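Local structure of centromeric protein-C, isoform A (Drosophila melanogaster, 6O2K) at residues L87-V101 and E118-A130. The protein probably acts as an adaptor between chromatin and other kinetochore proteins at centromeres, this chain being its dimeric C-terminal cupin domain. Numbering follows the deposited sequence. Where two conformers were deposited one is given.
Sequences LLVQFGEFNVETLAV and EIDRGTRYSIQNA
Leu87 and Ile127 meet tip to tip between the two sheets of the cupin fold, CD1 to CD1 at 3.6 Å. Strands 93-99 and 124-129 run antiparallel in one sheet, whereas Leu87 and Ile119 come from the facing one. The two branches of Ile127 divide the work: CG1 lies anti to its carbonyl carbon (chi1 -51°) and carries CD1 across to Leu87, while CG2 packs 3.5 Å from Phe94 CD1 in the neighbouring strand, the two side chains crossing at a slant. Farther along the same face, Thr98 CG2 touches Ile119 CD1 at 3.7 Å and also reaches Tyr125 CB, both partners on the same side of the methyl; the Tyr125 hydroxyl is hydrogen-bonded to Arg75. On the reverse face Ser126 OG lies 3.4 Å from Glu97 CG, and the bent Glu97 chain places OE1 in a hydrogen bond with His108. Paired backbone hydrogen bonds join Asn95 with Gln128, Glu97 with Ser126 and Leu99 with Arg124. At one end Ala130 N donates a hydrogen bond to Glu93 O from above the carbonyl plane, and the Ala130 methyl lies along Glu93, whose carboxylate forms a salt bridge with Arg112. Past the strand ends, one water accepts from Val101 N, donates to Arg121 O at 2.9 Å and hydrogen-bonds Thr123 OG1 at 2.8 Å.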
ATOM      1  N   LEU B  87       1.138  -5.785   7.653  1.00 15.50           N
ATOM      2  CA  LEU B  87      -0.274  -5.437   7.547  1.00 18.19           C
ATOM      3  C   LEU B  87      -0.407  -3.924   7.669  1.00 18.18           C
ATOM      4  O   LEU B  87      -0.003  -3.340   8.683  1.00 15.83           O
ATOM      5  CB  LEU B  87      -1.090  -6.153   8.624  1.00 20.07           C
ATOM      6  CG  LEU B  87      -0.986  -7.689   8.667  1.00 24.00           C
ATOM      7  CD1 LEU B  87      -1.726  -8.243   9.880  1.00 25.44           C
ATOM      8  CD2 LEU B  87      -1.549  -8.310   7.386  1.00 17.67           C
ATOM      9  N   LEU B  88      -0.974  -3.296   6.643  1.00 16.67           N
ATOM     10  CA  LEU B  88      -1.068  -1.844   6.555  0.55 18.50           C
ATOM     11  C   LEU B  88      -2.525  -1.460   6.343  1.00 18.23           C
ATOM     12  O   LEU B  88      -3.115  -1.810   5.311  1.00 23.62           O
ATOM     13  CB  LEU B  88      -0.190  -1.322   5.414  0.55 15.57           C
ATOM     14  CG  LEU B  88      -0.226   0.166   5.079  0.55 19.80           C
ATOM     15  CD1 LEU B  88       0.226   1.001   6.265  0.55 19.49           C
ATOM     16  CD2 LEU B  88       0.677   0.412   3.879  0.55 14.50           C
ATOM     17  N   VAL B  89      -3.096  -0.724   7.295  1.00 18.41           N
ATOM     18  CA  VAL B  89      -4.529  -0.442   7.268  1.00 17.22           C
ATOM     19  C   VAL B  89      -4.843   0.567   6.164  1.00 19.91           C
ATOM     20  O   VAL B  89      -4.272   1.665   6.111  1.00 16.34           O
ATOM     21  CB  VAL B  89      -5.015   0.048   8.637  1.00 15.35           C
ATOM     22  CG1 VAL B  89      -6.482   0.424   8.578  1.00 18.68           C
ATOM     23  CG2 VAL B  89      -4.800  -1.052   9.681  1.00 20.10           C
ATOM     24  N   GLN B  90      -5.757   0.185   5.268  1.00 19.62           N
ATOM     25  CA  GLN B  90      -6.233   1.038   4.184  1.00 20.42           C
ATOM     26  C   GLN B  90      -7.499   1.780   4.545  1.00 21.43           C
ATOM     27  O   GLN B  90      -7.720   2.904   4.056  1.00 20.31           O
ATOM     28  CB  GLN B  90      -6.500   0.204   2.930  1.00 20.17           C
ATOM     29  CG  GLN B  90      -5.274  -0.505   2.418  1.00 20.62           C
ATOM     30  CD  GLN B  90      -4.288   0.482   1.847  1.00 26.21           C
ATOM     31  OE1 GLN B  90      -4.589   1.180   0.883  1.00 27.23           O
ATOM     32  NE2 GLN B  90      -3.106   0.556   2.452  1.00 27.03           N
ATOM     33  N   PHE B  91      -8.352   1.171   5.367  1.00 17.64           N
ATOM     34  CA  PHE B  91      -9.562   1.856   5.803  1.00 20.38           C
ATOM     35  C   PHE B  91     -10.051   1.174   7.069  1.00 25.14           C
ATOM     36  O   PHE B  91     -10.012  -0.054   7.166  1.00 23.06           O
ATOM     37  CB  PHE B  91     -10.662   1.825   4.726  1.00 24.31           C
ATOM     38  CG  PHE B  91     -11.885   2.634   5.082  1.00 22.64           C
ATOM     39  CD1 PHE B  91     -12.944   2.052   5.761  1.00 25.06           C
ATOM     40  CD2 PHE B  91     -11.967   3.979   4.753  1.00 26.66           C
ATOM     41  CE1 PHE B  91     -14.060   2.795   6.104  1.00 26.62           C
ATOM     42  CE2 PHE B  91     -13.092   4.733   5.080  1.00 25.80           C
ATOM     43  CZ  PHE B  91     -14.137   4.148   5.756  1.00 31.14           C
ATOM     44  N   GLY B  92     -10.500   1.966   8.030  1.00 22.62           N
ATOM     45  CA  GLY B  92     -11.086   1.376   9.219  1.00 19.72           C
ATOM     46  C   GLY B  92     -10.123   1.182  10.368  1.00 22.01           C
ATOM     47  O   GLY B  92      -9.159   1.938  10.515  1.00 21.41           O
ATOM     48  N   GLU B  93     -10.378   0.166  11.189  1.00 24.15           N
ATOM     49  CA  GLU B  93      -9.625  -0.070  12.416  0.54 20.47           C
ATOM     50  C   GLU B  93      -9.547  -1.573  12.657  1.00 18.69           C
ATOM     51  O   GLU B  93     -10.531  -2.292  12.417  1.00 19.34           O
ATOM     52  CB  GLU B  93     -10.303   0.629  13.607  0.54 22.68           C
ATOM     53  CG  GLU B  93      -9.478   0.723  14.894  0.54 21.09           C
ATOM     54  CD  GLU B  93     -10.247   1.410  16.021  0.54 25.56           C
ATOM     55  OE1 GLU B  93     -11.218   2.142  15.720  0.54 30.24           O
ATOM     56  OE2 GLU B  93      -9.903   1.208  17.207  0.54 28.27           O
ATOM     57  N   PHE B  94      -8.400  -2.038  13.145  1.00 18.67           N
ATOM     58  CA  PHE B  94      -8.190  -3.461  13.362  1.00 19.47           C
ATOM     59  C   PHE B  94      -7.540  -3.698  14.717  1.00 24.54           C
ATOM     60  O   PHE B  94      -6.738  -2.894  15.190  1.00 21.65           O
ATOM     61  CB  PHE B  94      -7.294  -4.075  12.269  1.00 18.09           C
ATOM     62  CG  PHE B  94      -7.972  -4.230  10.934  1.00 21.24           C
ATOM     63  CD1 PHE B  94      -8.767  -5.338  10.672  1.00 17.59           C
ATOM     64  CD2 PHE B  94      -7.808  -3.272   9.936  1.00 22.55           C
ATOM     65  CE1 PHE B  94      -9.381  -5.487   9.439  1.00 21.75           C
ATOM     66  CE2 PHE B  94      -8.428  -3.416   8.699  1.00 20.76           C
ATOM     67  CZ  PHE B  94      -9.219  -4.523   8.454  1.00 21.89           C
ATOM     68  N   ASN B  95      -7.885  -4.828  15.326  1.00 20.62           N
ATOM     69  CA  ASN B  95      -7.181  -5.358  16.479  1.00 22.74           C
ATOM     70  C   ASN B  95      -6.381  -6.566  16.017  1.00 22.29           C
ATOM     71  O   ASN B  95      -6.940  -7.471  15.379  1.00 21.19           O
ATOM     72  CB  ASN B  95      -8.159  -5.759  17.585  1.00 27.57           C
ATOM     73  CG  ASN B  95      -8.877  -4.570  18.197  1.00 30.86           C
ATOM     74  OD1 ASN B  95      -8.361  -3.454  18.208  1.00 36.34           O
ATOM     75  ND2 ASN B  95     -10.068  -4.812  18.729  1.00 30.83           N
ATOM     76  N   VAL B  96      -5.087  -6.585  16.338  1.00 20.13           N
ATOM     77  CA  VAL B  96      -4.186  -7.659  15.928  1.00 21.60           C
ATOM     78  C   VAL B  96      -3.566  -8.279  17.170  1.00 20.83           C
ATOM     79  O   VAL B  96      -3.030  -7.562  18.020  1.00 23.66           O
ATOM     80  CB  VAL B  96      -3.089  -7.146  14.975  1.00 21.00           C
ATOM     81  CG1 VAL B  96      -2.136  -8.291  14.583  1.00 20.35           C
ATOM     82  CG2 VAL B  96      -3.720  -6.480  13.732  1.00 18.84           C
ATOM     83  N   GLU B  97      -3.629  -9.609  17.269  1.00 19.92           N
ATOM     84  CA  GLU B  97      -2.997 -10.351  18.356  1.00 17.89           C
ATOM     85  C   GLU B  97      -1.827 -11.140  17.791  1.00 21.97           C
ATOM     86  O   GLU B  97      -1.991 -11.849  16.792  1.00 21.60           O
ATOM     87  CB  GLU B  97      -3.983 -11.311  19.038  1.00 20.56           C
ATOM     88  CG  GLU B  97      -5.417 -10.791  19.193  1.00 33.23           C
ATOM     89  CD  GLU B  97      -5.534  -9.580  20.113  1.00 45.99           C
ATOM     90  OE1 GLU B  97      -6.229  -8.606  19.728  1.00 42.57           O
ATOM     91  OE2 GLU B  97      -4.938  -9.598  21.215  1.00 48.15           O
ATOM     92  N   THR B  98      -0.646 -11.016  18.425  1.00 18.85           N
ATOM     93  CA  THR B  98       0.559 -11.687  17.945  1.00 18.88           C
ATOM     94  C   THR B  98       1.242 -12.450  19.069  1.00 20.97           C
ATOM     95  O   THR B  98       1.265 -11.988  20.213  1.00 17.91           O
ATOM     96  CB  THR B  98       1.585 -10.703  17.333  1.00 19.38           C
ATOM     97  OG1 THR B  98       1.872  -9.653  18.265  1.00 20.70           O
ATOM     98  CG2 THR B  98       1.050 -10.099  16.035  1.00 22.06           C
ATOM     99  N   LEU B  99       1.804 -13.614  18.721  1.00 17.21           N
ATOM    100  CA  LEU B  99       2.648 -14.423  19.598  1.00 21.73           C
ATOM    101  C   LEU B  99       3.895 -14.787  18.801  1.00 20.66           C
ATOM    102  O   LEU B  99       3.814 -15.549  17.828  1.00 20.37           O
ATOM    103  CB  LEU B  99       1.918 -15.683  20.074  1.00 20.37           C
ATOM    104  CG  LEU B  99       2.782 -16.662  20.878  1.00 23.68           C
ATOM    105  CD1 LEU B  99       3.297 -16.019  22.153  1.00 22.24           C
ATOM    106  CD2 LEU B  99       2.010 -17.950  21.178  1.00 25.41           C
ATOM    107  N   ALA B 100       5.041 -14.231  19.192  1.00 19.19           N
ATOM    108  CA  ALA B 100       6.268 -14.385  18.420  1.00 17.97           C
ATOM    109  C   ALA B 100       7.057 -15.590  18.909  1.00 17.03           C
ATOM    110  O   ALA B 100       6.968 -15.964  20.076  1.00 24.04           O
ATOM    111  CB  ALA B 100       7.134 -13.129  18.525  1.00 21.24           C
ATOM    112  N   VAL B 101       7.808 -16.214  17.992  1.00 21.21           N
ATOM    113  CA  VAL B 101       8.644 -17.357  18.365  1.00 22.29           C
ATOM    114  C   VAL B 101       9.534 -16.968  19.532  1.00 26.01           C
ATOM    115  O   VAL B 101      10.128 -15.882  19.548  1.00 27.85           O
ATOM    116  CB  VAL B 101       9.489 -17.836  17.169  1.00 22.03           C
ATOM    117  CG1 VAL B 101      10.482 -18.935  17.611  1.00 23.88           C
ATOM    118  CG2 VAL B 101       8.612 -18.309  16.034  1.00 22.56           C
ATOM    119  N   GLU B 118       4.513  -5.299  11.495  1.00 15.20           N
ATOM    120  CA  GLU B 118       5.404  -6.278  10.899  1.00 17.47           C
ATOM    121  C   GLU B 118       5.199  -7.608  11.626  1.00 15.65           C
ATOM    122  O   GLU B 118       5.288  -7.661  12.859  1.00 19.28           O
ATOM    123  CB  GLU B 118       6.861  -5.795  11.031  1.00 23.06           C
ATOM    124  CG  GLU B 118       7.861  -6.374  10.043  1.00 29.42           C
ATOM    125  CD  GLU B 118       9.188  -5.589  10.014  1.00 35.96           C
ATOM    126  OE1 GLU B 118       9.401  -4.700  10.865  1.00 26.69           O
ATOM    127  OE2 GLU B 118      10.016  -5.868   9.127  1.00 40.42           O
ATOM    128  N   ILE B 119       4.887  -8.657  10.872  1.00 14.71           N
ATOM    129  CA  ILE B 119       4.679 -10.014  11.367  1.00 16.95           C
ATOM    130  C   ILE B 119       5.885 -10.833  10.928  1.00 15.48           C
ATOM    131  O   ILE B 119       6.046 -11.120   9.733  1.00 18.87           O
ATOM    132  CB  ILE B 119       3.382 -10.628  10.814  1.00 15.72           C
ATOM    133  CG1 ILE B 119       2.181  -9.686  10.984  1.00 23.24           C
ATOM    134  CG2 ILE B 119       3.108 -12.024  11.431  1.00 15.72           C
ATOM    135  CD1 ILE B 119       1.602  -9.629  12.369  1.00 28.69           C
ATOM    136  N   ASP B 120       6.729 -11.224  11.883  1.00 14.73           N
ATOM    137  CA  ASP B 120       7.921 -11.992  11.551  1.00 17.67           C
ATOM    138  C   ASP B 120       7.575 -13.440  11.200  1.00 21.67           C
ATOM    139  O   ASP B 120       6.514 -13.971  11.547  1.00 18.81           O
ATOM    140  CB  ASP B 120       8.917 -11.980  12.716  1.00 19.00           C
ATOM    141  CG  ASP B 120       9.300 -10.577  13.133  1.00 27.80           C
ATOM    142  OD1 ASP B 120       9.834  -9.836  12.286  1.00 26.99           O
ATOM    143  OD2 ASP B 120       9.024 -10.203  14.288  1.00 34.24           O
ATOM    144  N   ARG B 121       8.513 -14.090  10.523  1.00 19.02           N
ATOM    145  CA  ARG B 121       8.352 -15.498  10.209  1.00 17.50           C
ATOM    146  C   ARG B 121       8.179 -16.304  11.492  1.00 20.52           C
ATOM    147  O   ARG B 121       8.898 -16.093  12.475  1.00 19.38           O
ATOM    148  CB  ARG B 121       9.559 -15.992   9.412  1.00 22.45           C
ATOM    149  CG  ARG B 121       9.414 -17.425   8.921  1.00 30.79           C
ATOM    150  CD  ARG B 121      10.456 -17.750   7.881  1.00 39.00           C
ATOM    151  NE  ARG B 121      10.185 -19.035   7.257  1.00 44.67           N
ATOM    152  CZ  ARG B 121      10.900 -19.551   6.265  1.00 51.71           C
ATOM    153  NH1 ARG B 121      11.942 -18.889   5.784  1.00 51.88           N
ATOM    154  NH2 ARG B 121      10.573 -20.734   5.758  1.00 56.97           N
ATOM    155  N   GLY B 122       7.181 -17.186  11.497  1.00 22.62           N
ATOM    156  CA  GLY B 122       6.887 -18.039  12.630  1.00 20.90           C
ATOM    157  C   GLY B 122       5.914 -17.457  13.637  1.00 21.74           C
ATOM    158  O   GLY B 122       5.437 -18.198  14.503  1.00 20.21           O
ATOM    159  N   THR B 123       5.610 -16.161  13.557  1.00 19.17           N
ATOM    160  CA  THR B 123       4.669 -15.545  14.487  1.00 15.97           C
ATOM    161  C   THR B 123       3.254 -16.045  14.221  1.00 19.50           C
ATOM    162  O   THR B 123       2.847 -16.231  13.073  1.00 18.54           O
ATOM    163  CB  THR B 123       4.749 -14.021  14.372  1.00 21.64           C
ATOM    164  OG1 THR B 123       5.969 -13.573  14.971  1.00 18.41           O
ATOM    165  CG2 THR B 123       3.558 -13.315  15.051  1.00 19.58           C
ATOM    166  N   ARG B 124       2.512 -16.302  15.293  1.00 20.71           N
ATOM    167  CA  ARG B 124       1.096 -16.638  15.191  1.00 19.23           C
ATOM    168  C   ARG B 124       0.294 -15.361  15.393  1.00 20.50           C
ATOM    169  O   ARG B 124       0.511 -14.639  16.372  1.00 20.32           O
ATOM    170  CB  ARG B 124       0.702 -17.692  16.227  1.00 25.45           C
ATOM    171  CG  ARG B 124       1.299 -19.058  15.936  1.00 23.27           C
ATOM    172  CD  ARG B 124       0.771 -20.142  16.873  1.00 32.45           C
ATOM    173  NE  ARG B 124       1.548 -21.368  16.713  1.00 44.09           N
ATOM    174  CZ  ARG B 124       1.361 -22.257  15.741  1.00 52.84           C
ATOM    175  NH1 ARG B 124       2.132 -23.336  15.677  1.00 62.53           N
ATOM    176  NH2 ARG B 124       0.404 -22.077  14.840  1.00 50.19           N
ATOM    177  N   TYR B 125      -0.631 -15.079  14.479  1.00 19.32           N
ATOM    178  CA  TYR B 125      -1.324 -13.801  14.521  1.00 21.78           C
ATOM    179  C   TYR B 125      -2.788 -13.966  14.140  1.00 22.47           C
ATOM    180  O   TYR B 125      -3.135 -14.792  13.286  1.00 22.45           O
ATOM    181  CB  TYR B 125      -0.630 -12.780  13.598  1.00 18.21           C
ATOM    182  CG  TYR B 125      -0.753 -13.092  12.127  1.00 16.72           C
ATOM    183  CD1 TYR B 125      -0.016 -14.119  11.539  1.00 20.03           C
ATOM    184  CD2 TYR B 125      -1.622 -12.364  11.318  1.00 17.79           C
ATOM    185  CE1 TYR B 125      -0.156 -14.409  10.181  1.00 21.97           C
ATOM    186  CE2 TYR B 125      -1.762 -12.642   9.976  1.00 18.34           C
ATOM    187  CZ  TYR B 125      -1.035 -13.664   9.412  1.00 20.38           C
ATOM    188  OH  TYR B 125      -1.174 -13.926   8.068  1.00 20.72           O
ATOM    189  N   SER B 126      -3.644 -13.182  14.796  1.00 17.45           N
ATOM    190  CA  SER B 126      -5.059 -13.106  14.452  1.00 21.55           C
ATOM    191  C   SER B 126      -5.476 -11.646  14.294  1.00 22.16           C
ATOM    192  O   SER B 126      -4.843 -10.736  14.843  1.00 23.33           O
ATOM    193  CB  SER B 126      -5.930 -13.794  15.505  1.00 27.13           C
ATOM    194  OG  SER B 126      -5.962 -13.017  16.685  1.00 30.20           O
ATOM    195  N   ILE B 127      -6.564 -11.436  13.544  1.00 20.63           N
ATOM    196  CA  ILE B 127      -7.030 -10.104  13.148  1.00 23.84           C
ATOM    197  C   ILE B 127      -8.542 -10.022  13.335  1.00 24.77           C
ATOM    198  O   ILE B 127      -9.275 -10.914  12.891  1.00 25.57           O
ATOM    199  CB  ILE B 127      -6.678  -9.795  11.683  1.00 19.10           C
ATOM    200  CG1 ILE B 127      -5.198 -10.062  11.393  1.00 20.76           C
ATOM    201  CG2 ILE B 127      -7.076  -8.345  11.299  1.00 19.14           C
ATOM    202  CD1 ILE B 127      -4.876 -10.038   9.897  1.00 22.21           C
ATOM    203  N   GLN B 128      -9.012  -8.944  13.969  1.00 25.25           N
ATOM    204  CA  GLN B 128     -10.444  -8.656  14.062  1.00 23.15           C
ATOM    205  C   GLN B 128     -10.703  -7.213  13.656  1.00 24.53           C
ATOM    206  O   GLN B 128     -10.022  -6.300  14.128  1.00 23.26           O
ATOM    207  CB  GLN B 128     -10.988  -8.882  15.476  1.00 24.18           C
ATOM    208  CG  GLN B 128     -12.498  -8.650  15.601  1.00 27.69           C
ATOM    209  CD  GLN B 128     -13.099  -9.328  16.839  1.00 34.91           C
ATOM    210  OE1 GLN B 128     -12.400  -9.586  17.821  1.00 34.81           O
ATOM    211  NE2 GLN B 128     -14.400  -9.619  16.790  1.00 35.52           N
ATOM    212  N   ASN B 129     -11.671  -7.023  12.766  1.00 20.55           N
ATOM    213  CA  ASN B 129     -12.226  -5.702  12.486  1.00 22.80           C
ATOM    214  C   ASN B 129     -12.753  -5.093  13.777  1.00 23.29           C
ATOM    215  O   ASN B 129     -13.611  -5.680  14.437  1.00 25.90           O
ATOM    216  CB  ASN B 129     -13.352  -5.843  11.458  1.00 23.32           C
ATOM    217  CG  ASN B 129     -13.836  -4.511  10.909  1.00 27.10           C
ATOM    218  OD1 ASN B 129     -13.446  -3.435  11.379  1.00 23.64           O
ATOM    219  ND2 ASN B 129     -14.711  -4.582   9.904  1.00 28.63           N
ATOM    220  N   ALA B 130     -12.247  -3.923  14.144  1.00 23.32           N
ATOM    221  CA  ALA B 130     -12.597  -3.322  15.426  1.00 25.40           C
ATOM    222  C   ALA B 130     -13.875  -2.487  15.394  1.00 29.70           C
ATOM    223  O   ALA B 130     -14.301  -2.010  16.453  1.00 30.43           O
ATOM    224  CB  ALA B 130     -11.445  -2.451  15.933  1.00 21.26           C
TER
HETATM  225  O   HOH W   1     -10.490  -7.906  18.854  1.00 30.61           O
HETATM  226  O   HOH W   2       8.284 -15.079  15.130  1.00 20.17           O